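Local atomic coordinates of uncharacterized protein (PDB entry 4E40), a protein that serves as the haptoglobin-hemoglobin receptor of the Trypanosoma congolense cell surface and probably takes part in nutrient uptake. Residues Ala137-Asn142 with Asp188-Thr193. Residues are numbered along the deposited sequence; the frame is centred on the assembly and turned at random.
Sequences AVKVSN and DNAVKT. Unlike the reference sequence in segment 137-142: Ala137 (reference Val).
Lys139, on a late turn of helix 82-147, and Val191, the N-cap residue of helix 192-246, bring the two backbones to within 7.9 Å of each other, measured from the CA of Lys139 to the CA of Val191. A single long side chain bridges the two backbones, passing Val191 to reach Ala190 O, an example of how a lysine can pack through its methylenes and donate a hydrogen bond from its tip. With CG anti to the carbonyl carbon (chi1 -60°) and the chain extended beyond it, Lys139 runs alongside Val191, the two side chains sliding past each other in opposite directions. The CG1 branch of Val191 does the touching: it lies 3.7 Å from Lys139 CD and 4.1 Å from Lys139 CB. Farther along, the ammonium NZ of Lys139 donates to the backbone O of Ala190 at 3.1 Å. The donor is tilted 21° from the carbonyl plane. The same NZ also donates to Gly3 O, its stronger polar partner, so one amino group is hydrogen-bonded to carbonyls of both the amino-terminal stretch and the turn.

The turn that offers the Ala190 carbonyl is braced from within. Asp188 OD1 accepts from Ala190 N at 2.8 Å, on the anti side of the carboxylate, forming an Asx turn, while Asp188 O takes bonds from the N atoms of both Val191 and Lys192. The other carboxylate oxygen, OD2, accepts from Lys6 N, tying the turn to the same amino-terminal segment.

Within this elongated helical bundle, the contact joins helix 82-147 near its carboxyl end to the turn between helix 183-187 and helix 192-246. Ile5 packs against Lys139, Val140 and Asp188, bridging the two segments, while Leu25 and Arg22 of helix 12-26 pack on Val140.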
loop_
_atom_site.group_PDB
_atom_site.type_symbol
_atom_site.label_atom_id
_atom_site.label_comp_id
_atom_site.label_asym_id
_atom_site.label_seq_id
_atom_site.Cartn_x
_atom_site.Cartn_y
_atom_site.Cartn_z
ATOM N N ALA A 137 25.245 -8.732 2.815
ATOM C CA ALA A 137 25.507 -10.085 2.341
ATOM C C ALA A 137 26.938 -10.199 1.843
ATOM O O ALA A 137 27.567 -11.225 2.091
ATOM C CB ALA A 137 24.510 -10.482 1.192
ATOM N N VAL A 138 27.409 -9.160 1.148
ATOM C CA VAL A 138 28.845 -9.145 0.699
ATOM C C VAL A 138 29.740 -9.273 1.882
ATOM O O VAL A 138 30.699 -10.098 1.893
ATOM C CB VAL A 138 29.198 -7.842 -0.034
ATOM C CG1 VAL A 138 30.702 -7.798 -0.296
ATOM C CG2 VAL A 138 28.450 -7.810 -1.341
ATOM N N LYS A 139 29.485 -8.547 2.961
ATOM C CA LYS A 139 30.390 -8.645 4.109
ATOM C C LYS A 139 30.390 -9.993 4.862
ATOM O O LYS A 139 31.433 -10.480 5.338
ATOM C CB LYS A 139 30.117 -7.532 5.097
ATOM C CG LYS A 139 30.316 -6.162 4.471
ATOM C CD LYS A 139 30.286 -5.058 5.497
ATOM C CE LYS A 139 30.528 -3.690 4.848
ATOM N NZ LYS A 139 30.947 -2.703 5.878
ATOM N N VAL A 140 29.201 -10.590 4.975
ATOM C CA VAL A 140 29.106 -11.903 5.567
ATOM C C VAL A 140 29.736 -12.934 4.621
ATOM O O VAL A 140 30.345 -13.890 5.090
ATOM C CB VAL A 140 27.635 -12.283 5.978
ATOM C CG1 VAL A 140 27.546 -13.729 6.525
ATOM C CG2 VAL A 140 27.168 -11.262 7.023
ATOM N N SER A 141 29.582 -12.770 3.299
ATOM C CA SER A 141 30.227 -13.691 2.358
ATOM C C SER A 141 31.737 -13.601 2.527
ATOM O O SER A 141 32.426 -14.645 2.450
ATOM C CB SER A 141 29.875 -13.378 0.899
ATOM O OG SER A 141 28.513 -13.668 0.641
ATOM N N ASN A 142 32.262 -12.384 2.748
ATOM C CA ASN A 142 33.717 -12.231 2.967
ATOM C C ASN A 142 34.163 -12.987 4.193
ATOM O O ASN A 142 35.243 -13.628 4.190
ATOM C CB ASN A 142 34.160 -10.776 3.042
ATOM C CG ASN A 142 33.954 -10.048 1.751
ATOM O OD1 ASN A 142 33.777 -10.671 0.678
ATOM N ND2 ASN A 142 33.981 -8.706 1.814
ATOM N N ASP A 188 28.738 -6.447 15.464
ATOM C CA ASP A 188 30.001 -5.956 14.896
ATOM C C ASP A 188 29.785 -4.596 14.192
ATOM O O ASP A 188 28.831 -4.432 13.439
ATOM C CB ASP A 188 30.541 -6.989 13.913
ATOM C CG ASP A 188 31.901 -6.597 13.332
ATOM O OD1 ASP A 188 31.984 -5.652 12.488
ATOM O OD2 ASP A 188 32.860 -7.275 13.749
ATOM N N ASN A 189 30.661 -3.622 14.423
ATOM C CA ASN A 189 30.465 -2.298 13.862
ATOM C C ASN A 189 30.427 -2.168 12.378
ATOM O O ASN A 189 29.829 -1.222 11.880
ATOM C CB ASN A 189 31.622 -1.414 14.339
ATOM C CG ASN A 189 31.423 -0.930 15.728
ATOM O OD1 ASN A 189 30.457 -1.304 16.391
ATOM N ND2 ASN A 189 32.320 -0.058 16.179
ATOM N N ALA A 190 30.973 -3.131 11.641
ATOM C CA ALA A 190 30.915 -3.062 10.196
ATOM C C ALA A 190 29.532 -3.291 9.656
ATOM O O ALA A 190 29.266 -2.952 8.515
ATOM C CB ALA A 190 31.871 -4.093 9.593
ATOM N N VAL A 191 28.664 -3.869 10.472
ATOM C CA VAL A 191 27.344 -4.301 9.971
ATOM C C VAL A 191 26.192 -4.017 10.914
ATOM O O VAL A 191 25.038 -4.142 10.495
ATOM C CB VAL A 191 27.339 -5.818 9.611
ATOM C CG1 VAL A 191 28.066 -6.074 8.275
ATOM C CG2 VAL A 191 27.958 -6.648 10.753
ATOM N N LYS A 192 26.461 -3.664 12.174
ATOM C CA LYS A 192 25.374 -3.609 13.153
ATOM C C LYS A 192 24.215 -2.699 12.743
ATOM O O LYS A 192 23.027 -3.081 12.816
ATOM C CB LYS A 192 25.905 -3.177 14.542
ATOM C CG LYS A 192 24.820 -2.974 15.602
ATOM C CD LYS A 192 25.506 -2.589 16.901
ATOM C CE LYS A 192 24.555 -1.873 17.843
ATOM N NZ LYS A 192 23.917 -2.778 18.813
ATOM N N THR A 193 24.558 -1.477 12.348
ATOM C CA THR A 193 23.487 -0.543 11.953
ATOM C C THR A 193 22.838 -0.925 10.625
ATOM O O THR A 193 21.647 -0.714 10.466
ATOM C CB THR A 193 23.985 0.931 11.956
ATOM O OG1 THR A 193 24.956 1.082 10.926
ATOM C CG2 THR A 193 24.628 1.272 13.281
#